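Local atomic coordinates of endo-1,3-beta-glucanase, family GH16 (Zobellia galactanivorans, PDB entry 5FUI), a protein that binds the marine beta-glucan laminarin through its C-terminal family 6 carbohydrate-binding module, the part described here, which belongs to an enzyme that probably cleaves beta-1,3-glucan chains. Residues N22-E27 with N41-S46; G33-Y38 with G122-W127; G71-D76 with L87-T92. All blocks are in the same frame, centred on the assembly; numbering follows the deposited sequence.

Contact 1: residues N22-E27 with N41-S46. With APY (2-aminomethyl-pyridine), chain C.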
loop_
_atom_site.group_PDB
_atom_site.type_symbol
_atom_site.label_atom_id
_atom_site.label_comp_id
_atom_site.label_asym_id
_atom_site.label_seq_id
_atom_site.Cartn_x
_atom_site.Cartn_y
_atom_site.Cartn_z
ATOM N N ASN A 22 -12.238 4.060 0.043
ATOM C CA ASN A 22 -13.173 4.469 -0.992
ATOM C C ASN A 22 -13.033 3.509 -2.144
ATOM O O ASN A 22 -11.949 3.330 -2.624
ATOM C CB ASN A 22 -12.804 5.883 -1.508
ATOM C CG ASN A 22 -13.621 6.301 -2.722
ATOM O OD1 ASN A 22 -13.064 6.704 -3.753
ATOM N ND2 ASN A 22 -14.905 6.271 -2.583
ATOM N N ASP A 23 -14.151 2.947 -2.582
ATOM C CA ASP A 23 -14.205 2.234 -3.856
ATOM C C ASP A 23 -13.193 1.108 -4.001
ATOM O O ASP A 23 -12.538 0.961 -5.030
ATOM C CB ASP A 23 -14.161 3.218 -5.060
ATOM C CG ASP A 23 -14.622 2.625 -6.351
ATOM O OD1 ASP A 23 -15.343 1.570 -6.330
ATOM O OD2 ASP A 23 -14.168 3.120 -7.428
ATOM N N VAL A 24 -13.124 0.263 -2.964
ATOM C CA VAL A 24 -12.347 -0.972 -3.071
ATOM C C VAL A 24 -13.141 -2.124 -2.501
ATOM O O VAL A 24 -14.181 -1.895 -1.829
ATOM C CB VAL A 24 -11.000 -0.863 -2.304
ATOM C CG1 VAL A 24 -10.116 0.279 -2.860
ATOM C CG2 VAL A 24 -11.195 -0.772 -0.787
ATOM N N GLN A 25 -12.687 -3.366 -2.747
ATOM C CA GLN A 25 -13.385 -4.466 -2.104
ATOM C C GLN A 25 -12.354 -5.478 -1.634
ATOM O O GLN A 25 -11.301 -5.647 -2.199
ATOM C CB GLN A 25 -14.297 -5.192 -3.093
ATOM C CG GLN A 25 -15.494 -4.312 -3.483
ATOM C CD GLN A 25 -16.385 -4.938 -4.486
ATOM O OE1 GLN A 25 -16.665 -6.125 -4.426
ATOM N NE2 GLN A 25 -16.790 -4.152 -5.454
ATOM N N LYS A 26 -12.694 -6.198 -0.589
ATOM C CA LYS A 26 -11.857 -7.312 -0.078
ATOM C C LYS A 26 -12.188 -8.633 -0.797
ATOM O O LYS A 26 -13.355 -8.862 -1.221
ATOM C CB LYS A 26 -12.116 -7.541 1.423
ATOM C CG LYS A 26 -11.790 -6.379 2.361
ATOM C CD LYS A 26 -12.078 -6.800 3.794
ATOM C CE LYS A 26 -11.833 -5.699 4.792
ATOM N NZ LYS A 26 -11.956 -4.391 4.136
ATOM N N GLU A 27 -11.185 -9.508 -0.906
ATOM C CA GLU A 27 -11.409 -10.803 -1.557
ATOM C C GLU A 27 -10.382 -11.781 -0.985
ATOM O O GLU A 27 -9.355 -11.373 -0.463
ATOM C CB GLU A 27 -11.304 -10.728 -3.083
ATOM C CG GLU A 27 -9.907 -10.300 -3.533
ATOM C CD GLU A 27 -9.746 -10.305 -5.021
ATOM O OE1 GLU A 27 -10.440 -11.087 -5.720
ATOM O OE2 GLU A 27 -8.873 -9.568 -5.553
ATOM N N ASN A 41 -9.314 4.071 -10.454
ATOM C CA ASN A 41 -8.735 5.418 -10.313
ATOM C C ASN A 41 -9.519 6.087 -9.161
ATOM O O ASN A 41 -10.759 6.076 -9.185
ATOM C CB ASN A 41 -9.031 6.218 -11.600
ATOM C CG ASN A 41 -8.224 5.756 -12.793
ATOM O OD1 ASN A 41 -7.662 4.708 -12.813
ATOM N ND2 ASN A 41 -8.087 6.650 -13.791
ATOM N N GLY A 42 -8.823 6.747 -8.249
ATOM C CA GLY A 42 -9.483 7.480 -7.201
ATOM C C GLY A 42 -9.933 6.687 -5.995
ATOM O O GLY A 42 -10.362 7.253 -4.958
ATOM N N SER A 43 -9.803 5.332 -6.053
ATOM C CA SER A 43 -9.906 4.496 -4.835
ATOM C C SER A 43 -8.753 4.825 -3.865
ATOM O O SER A 43 -7.704 5.291 -4.275
ATOM C CB SER A 43 -9.751 3.048 -5.239
ATOM O OG SER A 43 -10.785 2.653 -6.135
ATOM N N TRP A 44 -8.991 4.595 -2.568
ATOM C CA TRP A 44 -7.962 4.748 -1.590
ATOM C C TRP A 44 -8.237 3.980 -0.342
ATOM O O TRP A 44 -9.383 3.490 -0.124
ATOM C CB TRP A 44 -7.693 6.247 -1.246
ATOM C CG TRP A 44 -8.966 7.008 -0.833
ATOM C CD1 TRP A 44 -9.832 7.746 -1.626
ATOM C CD2 TRP A 44 -9.573 6.999 0.517
ATOM N NE1 TRP A 44 -10.896 8.228 -0.878
ATOM C CE2 TRP A 44 -10.803 7.759 0.427
ATOM C CE3 TRP A 44 -9.251 6.349 1.746
ATOM C CZ2 TRP A 44 -11.633 7.918 1.503
ATOM C CZ3 TRP A 44 -10.106 6.591 2.863
ATOM C CH2 TRP A 44 -11.248 7.361 2.716
ATOM N N MET A 45 -7.215 3.872 0.506
ATOM C CA MET A 45 -7.357 3.183 1.796
ATOM C C MET A 45 -6.564 3.964 2.806
ATOM O O MET A 45 -5.468 4.460 2.480
ATOM C CB MET A 45 -6.828 1.767 1.725
ATOM C CG MET A 45 -7.523 0.852 0.740
ATOM S SD MET A 45 -6.777 0.940 -0.978
ATOM C CE MET A 45 -5.372 -0.068 -0.745
ATOM N N SER A 46 -7.010 3.992 4.046
ATOM C CA SER A 46 -6.314 4.748 5.086
ATOM C C SER A 46 -6.126 3.857 6.335
ATOM O O SER A 46 -7.082 3.248 6.796
ATOM C CB SER A 46 -7.163 5.990 5.429
ATOM O OG SER A 46 -6.666 6.802 6.448
HETATM N N APY C . -4.400 9.861 2.107
HETATM C CM APY C . -5.061 8.731 1.484
HETATM C C2 APY C . -6.429 9.319 1.790
HETATM C C3 APY C . -7.083 10.011 0.800
HETATM C C4 APY C . -8.321 10.649 1.054
HETATM C C5 APY C . -8.824 10.648 2.368
HETATM C C6 APY C . -8.154 9.960 3.367
HETATM N N1 APY C . -6.948 9.356 3.069
HETATM O O HOH W 1 -13.025 5.537 -7.646
#
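Asn22 and Trp44 pair at the margin of the five-stranded sheet of the module, where strand 20-22 is outermost and Trp44 is also part of a 2-aminomethyl-pyridine pocket. They form an antiparallel hydrogen-bonded pair: Asn22 N donates to Trp44 O at 2.9 Å, and Trp44 N returns a longer bond of 3.2 Å to Asn22 O. Beyond this bridge the chain turns, and the Ser43 hydroxyl donates to Asp23 O (OG to O 2.7 Å) from well above the carbonyl plane; Ser43 OG in turn accepts a hydrogen bond from Asn40 N. A water donates to both Asp23 OD2 and Asn41 O and so bridges the two segments.

The indole of Trp44 is layered. Asn22 CB lies over one face, 3.4 Å from the centroid of the five-membered ring and 27° off its normal, a CH-pi contact. Over the opposite face lies the pyridine, whose C4 is 3.9 Å from Trp44 CE2. A chi1 of 53°, with Trp44 CG between backbone N and carbonyl carbon, places the ring between these two partners. On the other side of the strand, Val24 CG1 packs on Met45 SD at 3.9 Å.

Asn22 backing the indole and Tyr117 meeting its ring help to hold the indole in place, consistent with an aromatic platform for a sugar.

Contact 2: residues G33-Y38 with G122-W127. With MG (magnesium ion), chain E; APY (2-aminomethyl-pyridine), chain D; GOL (glycerol), chain B.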
loop_
_atom_site.group_PDB
_atom_site.type_symbol
_atom_site.label_atom_id
_atom_site.label_comp_id
_atom_site.label_asym_id
_atom_site.label_seq_id
_atom_site.Cartn_x
_atom_site.Cartn_y
_atom_site.Cartn_z
ATOM N N GLY A 33 -5.370 -15.213 4.013
ATOM C CA GLY A 33 -6.081 -14.001 4.395
ATOM C C GLY A 33 -6.836 -13.393 3.195
ATOM O O GLY A 33 -7.375 -14.076 2.324
ATOM N N GLU A 34 -6.810 -12.073 3.170
ATOM C CA GLU A 34 -7.539 -11.283 2.160
ATOM C C GLU A 34 -6.540 -10.383 1.450
ATOM O O GLU A 34 -5.448 -10.072 1.986
ATOM C CB GLU A 34 -8.771 -10.445 2.759
ATOM C CG GLU A 34 -9.870 -11.337 3.255
ATOM C CD GLU A 34 -10.861 -10.475 4.055
ATOM O OE1 GLU A 34 -10.471 -9.949 5.144
ATOM O OE2 GLU A 34 -11.972 -10.276 3.559
ATOM N N ASN A 35 -6.947 -9.909 0.293
ATOM C CA ASN A 35 -6.315 -8.762 -0.343
ATOM C C ASN A 35 -7.355 -7.780 -0.712
ATOM O O ASN A 35 -8.520 -8.064 -0.735
ATOM C CB ASN A 35 -5.475 -9.184 -1.587
ATOM C CG ASN A 35 -6.280 -9.772 -2.720
ATOM O OD1 ASN A 35 -6.437 -10.976 -2.818
ATOM N ND2 ASN A 35 -6.765 -8.947 -3.607
ATOM N N VAL A 36 -6.912 -6.558 -0.931
ATOM C CA VAL A 36 -7.783 -5.471 -1.521
ATOM C C VAL A 36 -7.739 -5.653 -3.025
ATOM O O VAL A 36 -6.623 -5.734 -3.660
ATOM C CB VAL A 36 -7.278 -4.077 -1.079
ATOM C CG1 VAL A 36 -8.256 -3.028 -1.515
ATOM C CG2 VAL A 36 -7.240 -4.078 0.431
ATOM N N GLY A 37 -8.945 -5.681 -3.634
ATOM C CA GLY A 37 -9.086 -5.722 -5.074
ATOM C C GLY A 37 -10.151 -4.721 -5.559
ATOM O O GLY A 37 -10.665 -3.930 -4.759
ATOM N N TYR A 38 -10.436 -4.824 -6.860
ATOM C CA TYR A 38 -11.428 -3.960 -7.511
ATOM C C TYR A 38 -11.092 -2.477 -7.198
ATOM O O TYR A 38 -11.940 -1.626 -6.882
ATOM C CB TYR A 38 -12.871 -4.299 -7.061
ATOM C CG TYR A 38 -13.189 -5.743 -7.383
ATOM C CD1 TYR A 38 -13.480 -6.111 -8.719
ATOM C CD2 TYR A 38 -12.969 -6.746 -6.438
ATOM C CE1 TYR A 38 -13.666 -7.466 -9.077
ATOM C CE2 TYR A 38 -13.222 -8.100 -6.731
ATOM C CZ TYR A 38 -13.500 -8.457 -8.075
ATOM O OH TYR A 38 -13.696 -9.829 -8.348
ATOM N N GLY A 122 -6.681 -0.960 -11.300
ATOM C CA GLY A 122 -6.347 -2.239 -11.951
ATOM C C GLY A 122 -5.213 -2.999 -11.285
ATOM O O GLY A 122 -4.555 -3.760 -11.939
ATOM N N TRP A 123 -5.034 -2.804 -9.996
ATOM C CA TRP A 123 -4.006 -3.473 -9.198
ATOM C C TRP A 123 -4.615 -3.941 -7.903
ATOM O O TRP A 123 -5.700 -3.449 -7.468
ATOM C CB TRP A 123 -2.772 -2.548 -8.943
ATOM C CG TRP A 123 -3.165 -1.223 -8.280
ATOM C CD1 TRP A 123 -3.716 -0.130 -8.919
ATOM C CD2 TRP A 123 -3.087 -0.882 -6.855
ATOM N NE1 TRP A 123 -3.930 0.911 -8.012
ATOM C CE2 TRP A 123 -3.591 0.456 -6.732
ATOM C CE3 TRP A 123 -2.657 -1.555 -5.687
ATOM C CZ2 TRP A 123 -3.670 1.100 -5.505
ATOM C CZ3 TRP A 123 -2.692 -0.845 -4.459
ATOM C CH2 TRP A 123 -3.206 0.446 -4.395
ATOM N N ASN A 124 -3.964 -4.997 -7.344
ATOM C CA ASN A 124 -4.407 -5.584 -6.035
ATOM C C ASN A 124 -3.307 -5.393 -5.013
ATOM O O ASN A 124 -2.087 -5.304 -5.423
ATOM C CB ASN A 124 -4.661 -7.067 -6.156
ATOM C CG ASN A 124 -5.880 -7.435 -7.021
ATOM O OD1 ASN A 124 -5.937 -8.602 -7.516
ATOM N ND2 ASN A 124 -6.773 -6.530 -7.254
ATOM N N ILE A 125 -3.621 -5.382 -3.715
ATOM C CA ILE A 125 -2.565 -5.359 -2.711
ATOM C C ILE A 125 -2.926 -6.246 -1.509
ATOM O O ILE A 125 -4.058 -6.218 -1.028
ATOM C CB ILE A 125 -2.268 -3.883 -2.294
ATOM C CG1 ILE A 125 -1.202 -3.896 -1.209
ATOM C CG2 ILE A 125 -3.598 -3.162 -1.802
ATOM C CD1 ILE A 125 -0.563 -2.515 -1.006
ATOM N N ASN A 126 -1.930 -6.995 -1.057
ATOM C CA ASN A 126 -2.079 -7.973 0.005
ATOM C C ASN A 126 -1.654 -7.357 1.381
ATOM O O ASN A 126 -2.419 -7.427 2.383
ATOM C CB ASN A 126 -1.246 -9.249 -0.311
ATOM C CG ASN A 126 -1.340 -10.334 0.744
ATOM O OD1 ASN A 126 -2.153 -10.289 1.639
ATOM N ND2 ASN A 126 -0.477 -11.361 0.610
ATOM N N TRP A 127 -0.482 -6.707 1.397
ATOM C CA TRP A 127 0.027 -6.131 2.636
ATOM C C TRP A 127 1.088 -5.095 2.279
ATOM O O TRP A 127 1.530 -4.963 1.153
ATOM C CB TRP A 127 0.625 -7.222 3.618
ATOM C CG TRP A 127 1.537 -8.238 3.041
ATOM C CD1 TRP A 127 1.257 -9.600 2.848
ATOM C CD2 TRP A 127 2.914 -8.031 2.596
ATOM N NE1 TRP A 127 2.386 -10.241 2.296
ATOM C CE2 TRP A 127 3.408 -9.352 2.145
ATOM C CE3 TRP A 127 3.805 -6.911 2.542
ATOM C CZ2 TRP A 127 4.709 -9.550 1.716
ATOM C CZ3 TRP A 127 5.104 -7.147 2.030
ATOM C CH2 TRP A 127 5.525 -8.410 1.613
HETATM MG MG MG E . -3.671 -9.300 3.152
HETATM N N APY D . -11.471 -6.036 -14.029
HETATM C CM APY D . -11.540 -6.139 -12.538
HETATM C C2 APY D . -11.230 -4.810 -11.845
HETATM C C3 APY D . -12.326 -3.965 -11.428
HETATM C C4 APY D . -12.058 -2.736 -10.768
HETATM C C5 APY D . -10.643 -2.462 -10.632
HETATM C C6 APY D . -9.600 -3.254 -11.063
HETATM N N1 APY D . -9.885 -4.444 -11.656
HETATM C C1 GOL B . -10.182 -10.058 -9.681
HETATM O O1 GOL B . -10.555 -11.100 -8.669
HETATM C C2 GOL B . -9.779 -8.896 -8.779
HETATM O O2 GOL B . -8.615 -9.388 -8.105
HETATM C C3 GOL B . -9.509 -7.613 -9.536
HETATM O O3 GOL B . -9.038 -6.572 -8.625
HETATM O O HOH W 2 -3.908 -11.133 4.586
#
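Val36 and Ile125 supply the backbone hydrogen bonds, as a single antiparallel bridge: Val36 N to Ile125 O is 2.9 Å and Ile125 N to Val36 O is 3.0 Å. The short strands run at 149° to each other, with axes 4.7 Å apart at closest.

Apolar contact is modest. Val36 CB meets the Ile125 methyl CG2 at 3.9 Å, and Ile125 continues onto Tyr62 and Val64 of strand 56-66.

Metal coordination joins one end. Magnesium takes Glu34 O at 2.3 Å and is chelated by Asn126, whose O and OD1 both lie 2.4 Å away; CG anti to the backbone N (chi1 -180°) brings OD1 round to the ion. A water, Glu14 and Glu16 complete the site, while Glu31 accepts a bond from Asn126 ND2.

Polar contacts to a glycerol, probably from the crystallisation liquor, mark the other end: its O3 accepts from Tyr38 N and, at 2.6 Å, from Asn124 ND2. Close by, a 2-aminomethyl-pyridine lies against both Tyr38 and Gly122, its C6 3.5 Å from Gly122 CA.

Only one bridge with two backbone N-H...O bonds pairs the strands, and the magnesium, binding oxygens of both, probably helps to clamp them.

Contact 3: residues G71-D76 with L87-T92. With APY (2-aminomethyl-pyridine), chain C.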
loop_
_atom_site.group_PDB
_atom_site.type_symbol
_atom_site.label_atom_id
_atom_site.label_comp_id
_atom_site.label_asym_id
_atom_site.label_seq_id
_atom_site.Cartn_x
_atom_site.Cartn_y
_atom_site.Cartn_z
ATOM N N GLY A 71 -1.106 0.160 -13.311
ATOM C CA GLY A 71 -1.574 0.419 -11.924
ATOM C C GLY A 71 -0.570 1.321 -11.218
ATOM O O GLY A 71 0.658 1.146 -11.376
ATOM N N ARG A 72 -1.034 2.257 -10.418
ATOM C CA ARG A 72 -0.103 3.238 -9.833
ATOM C C ARG A 72 -0.778 3.787 -8.619
ATOM O O ARG A 72 -1.996 4.058 -8.635
ATOM C CB ARG A 72 0.178 4.384 -10.852
ATOM C CG ARG A 72 1.321 5.251 -10.370
ATOM C CD ARG A 72 1.452 6.420 -11.398
ATOM N NE ARG A 72 2.611 7.205 -10.988
ATOM C CZ ARG A 72 3.815 7.100 -11.487
ATOM N NH1 ARG A 72 4.056 6.291 -12.504
ATOM N NH2 ARG A 72 4.775 7.852 -10.997
ATOM N N PHE A 73 -0.020 3.959 -7.545
ATOM C CA PHE A 73 -0.607 4.548 -6.334
ATOM C C PHE A 73 0.418 5.400 -5.610
ATOM O O PHE A 73 1.637 5.270 -5.846
ATOM C CB PHE A 73 -1.222 3.480 -5.396
ATOM C CG PHE A 73 -0.238 2.459 -4.880
ATOM C CD1 PHE A 73 -0.041 1.223 -5.617
ATOM C CD2 PHE A 73 0.427 2.665 -3.657
ATOM C CE1 PHE A 73 0.803 0.287 -5.066
ATOM C CE2 PHE A 73 1.279 1.706 -3.140
ATOM C CZ PHE A 73 1.446 0.497 -3.818
ATOM N N SER A 74 -0.097 6.317 -4.787
ATOM C CA SER A 74 0.795 7.167 -3.926
ATOM C C SER A 74 0.600 6.765 -2.483
ATOM O O SER A 74 -0.450 6.252 -2.097
ATOM C CB SER A 74 0.461 8.664 -4.083
ATOM O OG SER A 74 -0.916 8.891 -3.663
ATOM N N SER A 75 1.664 6.943 -1.719
ATOM C CA SER A 75 1.598 6.753 -0.248
ATOM C C SER A 75 1.861 8.119 0.434
ATOM O O SER A 75 2.623 8.959 -0.070
ATOM C CB SER A 75 2.582 5.718 0.273
ATOM O OG SER A 75 3.871 6.066 -0.182
ATOM N N ASP A 76 1.165 8.326 1.574
ATOM C CA ASP A 76 1.289 9.602 2.282
ATOM C C ASP A 76 1.015 9.458 3.748
ATOM O O ASP A 76 0.440 8.436 4.174
ATOM C CB ASP A 76 0.313 10.632 1.671
ATOM C CG ASP A 76 -1.097 10.389 2.061
ATOM O OD1 ASP A 76 -1.508 10.774 3.151
ATOM O OD2 ASP A 76 -1.857 9.700 1.313
ATOM N N LEU A 87 4.225 4.480 -6.423
ATOM C CA LEU A 87 4.642 3.118 -6.764
ATOM C C LEU A 87 3.908 2.741 -8.046
ATOM O O LEU A 87 2.701 2.963 -8.162
ATOM C CB LEU A 87 4.127 2.095 -5.622
ATOM C CG LEU A 87 4.798 2.121 -4.233
ATOM C CD1 LEU A 87 6.316 1.890 -4.361
ATOM C CD2 LEU A 87 4.444 3.421 -3.487
ATOM N N SER A 88 4.637 2.167 -8.991
ATOM C CA SER A 88 4.027 1.503 -10.143
ATOM C C SER A 88 3.884 0.007 -9.848
ATOM O O SER A 88 4.824 -0.649 -9.315
ATOM C CB SER A 88 5.002 1.635 -11.327
ATOM O OG SER A 88 5.029 3.002 -11.677
ATOM N N VAL A 89 2.754 -0.592 -10.237
ATOM C CA VAL A 89 2.515 -2.022 -9.996
ATOM C C VAL A 89 2.849 -2.720 -11.341
ATOM O O VAL A 89 2.238 -2.447 -12.390
ATOM C CB VAL A 89 1.016 -2.290 -9.640
ATOM C CG1 VAL A 89 0.813 -3.774 -9.483
ATOM C CG2 VAL A 89 0.661 -1.556 -8.326
ATOM N N PRO A 90 3.823 -3.688 -11.320
ATOM C CA PRO A 90 4.123 -4.439 -12.519
ATOM C C PRO A 90 2.918 -5.205 -13.002
ATOM O O PRO A 90 2.065 -5.613 -12.213
ATOM C CB PRO A 90 5.239 -5.434 -12.064
ATOM C CG PRO A 90 5.881 -4.639 -10.891
ATOM C CD PRO A 90 4.704 -4.043 -10.179
ATOM N N ASN A 91 2.901 -5.451 -14.302
ATOM C CA ASN A 91 1.952 -6.446 -14.855
ATOM C C ASN A 91 2.511 -7.852 -14.555
ATOM O O ASN A 91 3.502 -8.337 -15.172
ATOM C CB ASN A 91 1.773 -6.247 -16.333
ATOM C CG ASN A 91 0.720 -7.179 -16.888
ATOM O OD1 ASN A 91 0.408 -8.215 -16.324
ATOM N ND2 ASN A 91 0.132 -6.774 -18.077
ATOM N N THR A 92 2.042 -8.440 -13.474
ATOM C CA THR A 92 2.538 -9.743 -13.023
ATOM C C THR A 92 1.789 -10.869 -13.726
ATOM O O THR A 92 2.084 -12.042 -13.474
ATOM C CB THR A 92 2.298 -9.910 -11.501
ATOM O OG1 THR A 92 0.870 -9.854 -11.264
ATOM C CG2 THR A 92 3.010 -8.766 -10.694
HETATM N N APY C . -4.400 9.861 2.107
HETATM C CM APY C . -5.061 8.731 1.484
HETATM C C2 APY C . -6.429 9.319 1.790
HETATM C C3 APY C . -7.083 10.011 0.800
HETATM C C4 APY C . -8.321 10.649 1.054
HETATM C C5 APY C . -8.824 10.648 2.368
HETATM C C6 APY C . -8.154 9.960 3.367
HETATM N N1 APY C . -6.948 9.356 3.069
HETATM O O HOH W 3 -0.485 -2.611 -13.157
HETATM O O HOH W 4 2.342 1.883 -13.480
#
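Phe73 and Leu87 are the buried pair of an antiparallel hairpin contact between strands 72-77 and 82-88, the latter outermost in the five-stranded sheet. Three backbone bonds define the register. Phe73 and Leu87 are the hydrogen-bonded pair, with Leu87 N to Phe73 O at 2.8 Å and Phe73 N to Leu87 O at 3.0 Å. Arg72 faces Ser88 as the non-hydrogen-bonded pair, and Val89 N then reaches Gly71 O, again at 3.0 Å but from 43° above the carbonyl plane. There one water links Gly71 N to Val89 O.

Leu87 lays CB over a face of the Phe73 ring, 3.8 Å from the centroid and 19° off the normal, while Val89 CG2 meets the ring at its edge, 3.7 Å from Phe73 CE1. A chi1 of 61°, with Phe73 CG between backbone N and carbonyl carbon, brings the ring under Leu87 CB. Trp123 stacks with the same ring and Tyr62 meets it edge-to-face. On the Arg72 and Ser88 face the chemistry is polar: Arg72, extended from CG to NE, forms a salt bridge to Glu86 through NE.

At the far end of strand 72-77, Asp76 OD2 accepts a hydrogen bond from the amino group of 2-aminomethyl-pyridine, N to OD2 2.7 Å.

Phe73, Leu87 and Val89 thus meet strand 56-66 across the beta-sandwich of family 6 modules, with Asp76 in the ligand pocket.

Overall arrangement
Contacts 2 and 3 are mostly buried, contact 1 only partly. Contacts 1 and 3 belong to the same five-stranded sheet, at its two opposite margins, strands 20-22 and 82-88; they do not touch, yet both reach one 2-aminomethyl-pyridine, contact 1 through an aromatic face and contact 3 through a carboxylate. Contacts 1 and 2 adjoin through the pairing of strands 25-28 and 34-37, and their segments alternate along the chain. Contact 3 is nested within the chain loop that contact 2 closes, and Trp123 packs onto Phe73, Val89 and Gly71. The chemistry shifts accordingly: a ligand-bearing indole in contact 1, a metal in contact 2, aromatic and aliphatic packing in contact 3.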